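Local coordinates for putative exported protein (Bordetella pertussis Tohama I, PDB 2PFZ) that binds pyroglutamic acid and probably delivers it to its membrane partners as the extracytoplasmic solute receptor of a tripartite ATP-independent periplasmic (TRAP) transporter, at residues A[49-52]-A[53-57]; A[14-17]-A[18-22]; A[103-106]-A[107-110]. All coordinates share one frame; numbering follows the deposited sequence.

Contact 2 is a turn inside a helix; contacts 1 and 3 lie at the C-terminal ends of two others. Contacts 1 and 3 are neighbours on the same side of the chain's centre, with their own centres 13 Å apart. They touch directly: Lys51 CE packs 3.4 Å from Gln109 OE1, and Gln55 CG packs against Gln109 O. Contact 2 is separate, its nearest atoms being about 9 Å from those of contact 1 and about 14 Å from those of contact 3. It is also nearer the ligand than contact 1: the side chain of His15 is about 7 Å from the bound pyroglutamic acid, whereas that of Ile50 in contact 1 is about 12 Å away.

Contact 1 of 3, residues A[49-52]-A[53-57]; sequences EIKR and AVQGN
Lys51 and Gln55, one turn apart on the same side of the helix, both carry CG anti to the backbone N (chi1 -173° in each), and their side chains run alongside one another. Lys51 then folds at its outer bonds, with chi3 at 105° and chi4 also off a staggered value, which swings NZ toward the end of Gln55. The ammonium also has a weak, long ion pair with Glu72. These residues belong to the short helix 50-55, whose C-terminal end is closed by a Schellman motif. Four successive backbone bonds hold the turns: Ala53 N to Glu49 O (3.0 Å), Val54 N to Ile50 O, Gln55 N to Lys51 O (2.8 Å) and Gly56 N to Arg52 O. Between Ile50 and Val54 the apolar contact is slight, the CG2 methyls only grazing at 4.5 Å; CG2 of Val54 sits closer to Ile50 O, at 3.5 Å. The Arg52 chain is bent at chi2 and chi3 and curls back over the backbone, leaving NH1 3.9 Å from Ala53 CA. Beyond the helix, Ile50 and Lys51 rest on Ile64 of strand 61-65, and Lys51, Val54 and Gln55 all touch Met111 of strand 111-118, so the helix lies against the antiparallel sheet. At the Schellman end Asn57 takes a positive phi. Its N donates to Val54 O at 3.0 Å, an oxygen that also accepts from Asn213 ND2.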
loop_
_atom_site.group_PDB
_atom_site.type_symbol
_atom_site.label_atom_id
_atom_site.label_comp_id
_atom_site.label_asym_id
_atom_site.label_seq_id
_atom_site.Cartn_x
_atom_site.Cartn_y
_atom_site.Cartn_z
ATOM N N GLU A 49 -0.197 -12.989 -4.606
ATOM C CA GLU A 49 -1.188 -14.077 -4.809
ATOM C C GLU A 49 -2.611 -13.758 -4.359
ATOM O O GLU A 49 -3.562 -14.443 -4.766
ATOM C CB GLU A 49 -0.747 -15.340 -4.071
ATOM C CG GLU A 49 0.591 -15.885 -4.493
ATOM C CD GLU A 49 1.104 -16.976 -3.574
ATOM O OE1 GLU A 49 0.513 -17.208 -2.474
ATOM O OE2 GLU A 49 2.146 -17.572 -3.952
ATOM N N ILE A 50 -2.772 -12.725 -3.540
ATOM C CA ILE A 50 -4.031 -12.568 -2.783
ATOM C C ILE A 50 -5.228 -12.207 -3.693
ATOM O O ILE A 50 -6.353 -12.718 -3.490
ATOM C CB ILE A 50 -3.864 -11.656 -1.524
ATOM C CG1 ILE A 50 -2.948 -12.335 -0.486
ATOM C CG2 ILE A 50 -5.224 -11.325 -0.884
ATOM C CD1 ILE A 50 -2.468 -11.418 0.635
ATOM N N LYS A 51 -4.991 -11.397 -4.729
ATOM C CA LYS A 51 -6.098 -10.976 -5.588
ATOM C C LYS A 51 -6.652 -12.183 -6.337
ATOM O O LYS A 51 -7.875 -12.357 -6.408
ATOM C CB LYS A 51 -5.712 -9.862 -6.577
ATOM C CG LYS A 51 -6.923 -9.271 -7.394
ATOM C CD LYS A 51 -6.432 -8.343 -8.561
ATOM C CE LYS A 51 -6.588 -9.069 -9.939
ATOM N NZ LYS A 51 -6.523 -10.626 -9.823
ATOM N N ARG A 52 -5.755 -13.020 -6.870
ATOM C CA ARG A 52 -6.169 -14.259 -7.552
ATOM C C ARG A 52 -6.876 -15.221 -6.589
ATOM O O ARG A 52 -7.853 -15.875 -6.966
ATOM C CB ARG A 52 -4.953 -14.929 -8.213
ATOM C CG ARG A 52 -5.237 -16.174 -9.053
ATOM C CD ARG A 52 -5.193 -17.473 -8.217
ATOM N NE ARG A 52 -3.857 -17.767 -7.686
ATOM C CZ ARG A 52 -3.620 -18.383 -6.531
ATOM N NH1 ARG A 52 -4.638 -18.766 -5.775
ATOM N NH2 ARG A 52 -2.367 -18.600 -6.131
ATOM N N ALA A 53 -6.396 -15.289 -5.346
ATOM C CA ALA A 53 -7.036 -16.128 -4.319
ATOM C C ALA A 53 -8.497 -15.726 -4.067
ATOM O O ALA A 53 -9.369 -16.588 -3.983
ATOM C CB ALA A 53 -6.228 -16.103 -3.036
ATOM N N VAL A 54 -8.766 -14.422 -3.979
ATOM C CA VAL A 54 -10.125 -13.920 -3.782
ATOM C C VAL A 54 -10.945 -14.010 -5.096
ATOM O O VAL A 54 -12.126 -14.312 -5.063
ATOM C CB VAL A 54 -10.136 -12.454 -3.248
ATOM C CG1 VAL A 54 -11.570 -11.905 -3.162
ATOM C CG2 VAL A 54 -9.453 -12.378 -1.889
ATOM N N GLN A 55 -10.312 -13.766 -6.245
ATOM C CA GLN A 55 -10.994 -13.893 -7.516
ATOM C C GLN A 55 -11.592 -15.287 -7.717
ATOM O O GLN A 55 -12.715 -15.417 -8.235
ATOM C CB GLN A 55 -10.055 -13.584 -8.677
ATOM C CG GLN A 55 -10.774 -13.534 -10.004
ATOM C CD GLN A 55 -9.863 -13.215 -11.155
ATOM O OE1 GLN A 55 -10.293 -13.231 -12.302
ATOM N NE2 GLN A 55 -8.600 -12.905 -10.863
ATOM N N GLY A 56 -10.841 -16.314 -7.332
ATOM C CA GLY A 56 -11.255 -17.718 -7.543
ATOM C C GLY A 56 -12.108 -18.200 -6.387
ATOM O O GLY A 56 -12.517 -19.378 -6.347
ATOM N N ASN A 57 -12.402 -17.292 -5.453
ATOM C CA ASN A 57 -13.081 -17.650 -4.218
ATOM C C ASN A 57 -12.355 -18.739 -3.420
ATOM O O ASN A 57 -13.011 -19.518 -2.699
ATOM C CB ASN A 57 -14.543 -18.058 -4.448
ATOM C CG ASN A 57 -15.384 -17.916 -3.189
ATOM O OD1 ASN A 57 -15.104 -17.058 -2.355
ATOM N ND2 ASN A 57 -16.429 -18.757 -3.042
#

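Contact 2 of 3, residues A[14-17]-A[18-22]; sequences LHVE and NLTQF
Thr20 and Val16 share the one side-chain hydrogen bond made directly across this turn of helix 14-30. With OG1 anti to its own carbonyl carbon (chi1 -64°), the hydroxyl folds back along the helix and donates to Val16 O at 2.9 Å. The same oxygen accepts Thr20 N at 2.8 Å, and the two donors reach it from opposite faces of the carbonyl plane, OG1 standing 35° out of it. One polar atom is thus gripped twice by a single residue. Of the other backbone bonds, Leu19 N to His15 O is 2.9 Å, Asn18 N to Leu14 O is similar, and Gln21 N to Glu17 O is stretched to 3.3 Å. A water adds a bridge: it donates to His15 O at 2.8 Å and accepts from Asn18 ND2 at 3.0 Å. The buried amide of Asn18 is further satisfied by Ala235 O, which takes ND2, and by Arg238 NH1, which donates to OD1. Van der Waals contacts complete the turn: Leu19 CG packs 3.3 Å from the carbonyl oxygen His15 O, and within residues 14-17 CD1 of Leu14 sits 3.9 Å above the plane of the His15 imidazole, over its centre. That ring also meets Trp119, a residue of the pyroglutamic acid pocket, with the planes at about 60°. Helix 14-30 is the connection of the beta-alpha-beta unit between strands 2-6 and 35-39; here His15, Leu19 and Phe22 face strands 61-65 and 111-118, and Glu17, Gln21 and Phe22 touch helix 222-256.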
loop_
_atom_site.group_PDB
_atom_site.type_symbol
_atom_site.label_atom_id
_atom_site.label_comp_id
_atom_site.label_asym_id
_atom_site.label_seq_id
_atom_site.Cartn_x
_atom_site.Cartn_y
_atom_site.Cartn_z
ATOM N N LEU A 14 0.203 -1.883 11.257
ATOM C CA LEU A 14 -0.996 -1.037 11.383
ATOM C C LEU A 14 -2.213 -1.552 10.576
ATOM O O LEU A 14 -3.344 -1.538 11.091
ATOM C CB LEU A 14 -0.682 0.454 11.081
ATOM C CG LEU A 14 -0.455 0.912 9.624
ATOM C CD1 LEU A 14 -1.758 1.337 8.937
ATOM C CD2 LEU A 14 0.600 2.023 9.526
ATOM N N HIS A 15 -2.009 -2.027 9.340
ATOM C CA HIS A 15 -3.149 -2.560 8.559
ATOM C C HIS A 15 -3.738 -3.816 9.201
ATOM O O HIS A 15 -4.940 -4.044 9.124
ATOM C CB HIS A 15 -2.751 -2.922 7.129
ATOM C CG HIS A 15 -2.407 -1.738 6.277
ATOM N ND1 HIS A 15 -3.361 -0.938 5.685
ATOM C CD2 HIS A 15 -1.207 -1.203 5.944
ATOM C CE1 HIS A 15 -2.763 0.025 5.005
ATOM N NE2 HIS A 15 -1.456 -0.117 5.143
ATOM N N VAL A 16 -2.876 -4.630 9.822
ATOM C CA VAL A 16 -3.306 -5.918 10.393
ATOM C C VAL A 16 -3.943 -5.706 11.768
ATOM O O VAL A 16 -4.944 -6.371 12.112
ATOM C CB VAL A 16 -2.152 -6.937 10.440
ATOM C CG1 VAL A 16 -2.662 -8.316 10.864
ATOM C CG2 VAL A 16 -1.493 -7.044 9.052
ATOM N N GLU A 17 -3.353 -4.809 12.564
ATOM C CA GLU A 17 -4.021 -4.296 13.763
ATOM C C GLU A 17 -5.447 -3.860 13.405
ATOM O O GLU A 17 -6.390 -4.220 14.106
ATOM C CB GLU A 17 -3.252 -3.123 14.372
ATOM C CG GLU A 17 -3.928 -2.534 15.628
ATOM C CD GLU A 17 -3.114 -1.395 16.264
ATOM O OE1 GLU A 17 -3.609 -0.747 17.232
ATOM O OE2 GLU A 17 -1.977 -1.140 15.797
ATOM N N ASN A 18 -5.611 -3.113 12.309
ATOM C CA ASN A 18 -6.951 -2.655 11.877
ATOM C C ASN A 18 -7.821 -3.845 11.468
ATOM O O ASN A 18 -9.032 -3.901 11.783
ATOM C CB ASN A 18 -6.840 -1.662 10.702
ATOM C CG ASN A 18 -8.120 -0.931 10.415
ATOM O OD1 ASN A 18 -8.824 -0.488 11.326
ATOM N ND2 ASN A 18 -8.421 -0.765 9.146
ATOM N N LEU A 19 -7.217 -4.776 10.719
ATOM C CA LEU A 19 -7.960 -5.959 10.239
ATOM C C LEU A 19 -8.479 -6.782 11.421
ATOM O O LEU A 19 -9.567 -7.372 11.352
ATOM C CB LEU A 19 -7.083 -6.862 9.360
ATOM C CG LEU A 19 -6.923 -6.411 7.905
ATOM C CD1 LEU A 19 -5.697 -7.117 7.281
ATOM C CD2 LEU A 19 -8.180 -6.737 7.118
ATOM N N THR A 20 -7.671 -6.830 12.475
ATOM C CA THR A 20 -7.999 -7.550 13.714
ATOM C C THR A 20 -9.254 -6.950 14.368
ATOM O O THR A 20 -10.176 -7.682 14.759
ATOM C CB THR A 20 -6.775 -7.618 14.658
ATOM O OG1 THR A 20 -5.739 -8.376 14.021
ATOM C CG2 THR A 20 -7.117 -8.302 15.987
ATOM N N GLN A 21 -9.311 -5.626 14.441
ATOM C CA GLN A 21 -10.522 -4.945 14.929
ATOM C C GLN A 21 -11.705 -5.135 13.982
ATOM O O GLN A 21 -12.846 -5.289 14.430
ATOM C CB GLN A 21 -10.265 -3.455 15.170
ATOM C CG GLN A 21 -11.395 -2.738 15.935
ATOM C CD GLN A 21 -11.821 -3.462 17.212
ATOM O OE1 GLN A 21 -12.971 -3.896 17.339
ATOM N NE2 GLN A 21 -10.897 -3.609 18.152
ATOM N N PHE A 22 -11.426 -5.107 12.678
ATOM C CA PHE A 22 -12.429 -5.329 11.639
ATOM C C PHE A 22 -13.112 -6.677 11.827
ATOM O O PHE A 22 -14.345 -6.747 11.807
ATOM C CB PHE A 22 -11.768 -5.249 10.256
ATOM C CG PHE A 22 -12.604 -5.805 9.130
ATOM C CD1 PHE A 22 -13.758 -5.166 8.718
ATOM C CD2 PHE A 22 -12.201 -6.964 8.457
ATOM C CE1 PHE A 22 -14.528 -5.671 7.677
ATOM C CE2 PHE A 22 -12.982 -7.506 7.422
ATOM C CZ PHE A 22 -14.136 -6.848 7.025
HETATM O O HOH W 1 -6.882 -2.762 7.493
#

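Contact 3 of 3, residues A[103-106]-A[107-110]; sequences EKKL and ASQG
The flat carboxamide of Gln109 meets Lys105 at its nitrogen end, NE2 lying 3.9 Å from Lys105 CE. The two side chains cross obliquely, in van der Waals packing. Lys51 and Gln55 of helix 50-55 touch the same Gln109. The setting is the C-terminal end of helix 88-107, closed by a Schellman motif: Gly110, with positive phi, sends its N to Ala107 O, and Met111 N reaches Leu106 O. Residues 107-110 themselves make a type I beta turn. Regular helix bonding persists as far as Ala107 N to Glu103 O (2.8 Å) and Ser108 N to Lys104 O (3.1 Å). It then tightens, and Gln109 N binds Leu106 O from 59° out of the carbonyl plane. The buried Leu106 side chain lies against Met111 and Leu113 of strand 111-118. Ser108 holds OG between its backbone N and carbonyl carbon (chi1 77°), from where the hydroxyl donates to Lys105 O at 2.6 Å. Lys105 bends at chi2, bringing its long tail round toward Ser108; its NZ also has a weak, long ion pair with Asp73. A water joins the two residues, accepting from Lys105 NZ at 2.7 Å and donating to Ser108 OG at 2.8 Å.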
loop_
_atom_site.group_PDB
_atom_site.type_symbol
_atom_site.label_atom_id
_atom_site.label_comp_id
_atom_site.label_asym_id
_atom_site.label_seq_id
_atom_site.Cartn_x
_atom_site.Cartn_y
_atom_site.Cartn_z
ATOM N N GLU A 103 -13.611 -0.029 -8.407
ATOM C CA GLU A 103 -14.798 -0.857 -8.222
ATOM C C GLU A 103 -15.283 -1.457 -9.526
ATOM O O GLU A 103 -15.658 -2.619 -9.562
ATOM C CB GLU A 103 -15.922 -0.057 -7.576
ATOM C CG GLU A 103 -15.633 0.371 -6.161
ATOM C CD GLU A 103 -16.849 0.912 -5.483
ATOM O OE1 GLU A 103 -17.023 2.141 -5.477
ATOM O OE2 GLU A 103 -17.652 0.106 -4.987
ATOM N N LYS A 104 -15.311 -0.656 -10.591
ATOM C CA LYS A 104 -15.673 -1.155 -11.917
ATOM C C LYS A 104 -14.743 -2.295 -12.369
ATOM O O LYS A 104 -15.217 -3.381 -12.747
ATOM C CB LYS A 104 -15.721 -0.011 -12.942
ATOM C CG LYS A 104 -15.921 -0.457 -14.398
ATOM C CD LYS A 104 -15.946 0.708 -15.344
ATOM C CE LYS A 104 -16.292 0.313 -16.781
ATOM N NZ LYS A 104 -16.076 1.489 -17.716
ATOM N N LYS A 105 -13.429 -2.063 -12.297
ATOM C CA LYS A 105 -12.462 -3.084 -12.691
ATOM C C LYS A 105 -12.617 -4.346 -11.857
ATOM O O LYS A 105 -12.625 -5.446 -12.399
ATOM C CB LYS A 105 -11.023 -2.544 -12.601
ATOM C CG LYS A 105 -9.929 -3.592 -12.890
ATOM C CD LYS A 105 -9.846 -3.885 -14.387
ATOM C CE LYS A 105 -8.938 -5.081 -14.664
ATOM N NZ LYS A 105 -9.046 -5.388 -16.107
ATOM N N LEU A 106 -12.760 -4.188 -10.543
ATOM C CA LEU A 106 -12.929 -5.344 -9.674
ATOM C C LEU A 106 -14.218 -6.093 -10.007
ATOM O O LEU A 106 -14.239 -7.337 -10.015
ATOM C CB LEU A 106 -12.919 -4.929 -8.203
ATOM C CG LEU A 106 -11.548 -4.623 -7.569
ATOM C CD1 LEU A 106 -11.766 -3.907 -6.245
ATOM C CD2 LEU A 106 -10.697 -5.879 -7.382
ATOM N N ALA A 107 -15.281 -5.341 -10.284
ATOM C CA ALA A 107 -16.563 -5.960 -10.670
ATOM C C ALA A 107 -16.485 -6.838 -11.919
ATOM O O ALA A 107 -17.137 -7.903 -11.954
ATOM C CB ALA A 107 -17.662 -4.937 -10.798
ATOM N N SER A 108 -15.692 -6.417 -12.913
ATOM C CA SER A 108 -15.450 -7.185 -14.156
ATOM C C SER A 108 -14.804 -8.551 -13.917
ATOM O O SER A 108 -14.798 -9.408 -14.812
ATOM C CB SER A 108 -14.590 -6.383 -15.141
ATOM O OG SER A 108 -13.226 -6.394 -14.738
ATOM N N GLN A 109 -14.250 -8.747 -12.720
ATOM C CA GLN A 109 -13.633 -10.010 -12.324
ATOM C C GLN A 109 -14.319 -10.605 -11.084
ATOM O O GLN A 109 -13.708 -11.356 -10.329
ATOM C CB GLN A 109 -12.126 -9.823 -12.055
ATOM C CG GLN A 109 -11.305 -9.379 -13.266
ATOM C CD GLN A 109 -9.845 -9.060 -12.922
ATOM O OE1 GLN A 109 -9.476 -8.886 -11.745
ATOM N NE2 GLN A 109 -9.006 -8.960 -13.963
ATOM N N GLY A 110 -15.573 -10.231 -10.853
ATOM C CA GLY A 110 -16.369 -10.819 -9.771
ATOM C C GLY A 110 -15.963 -10.479 -8.346
ATOM O O GLY A 110 -16.215 -11.275 -7.434
HETATM O O HOH W 2 -11.441 -6.392 -16.850
#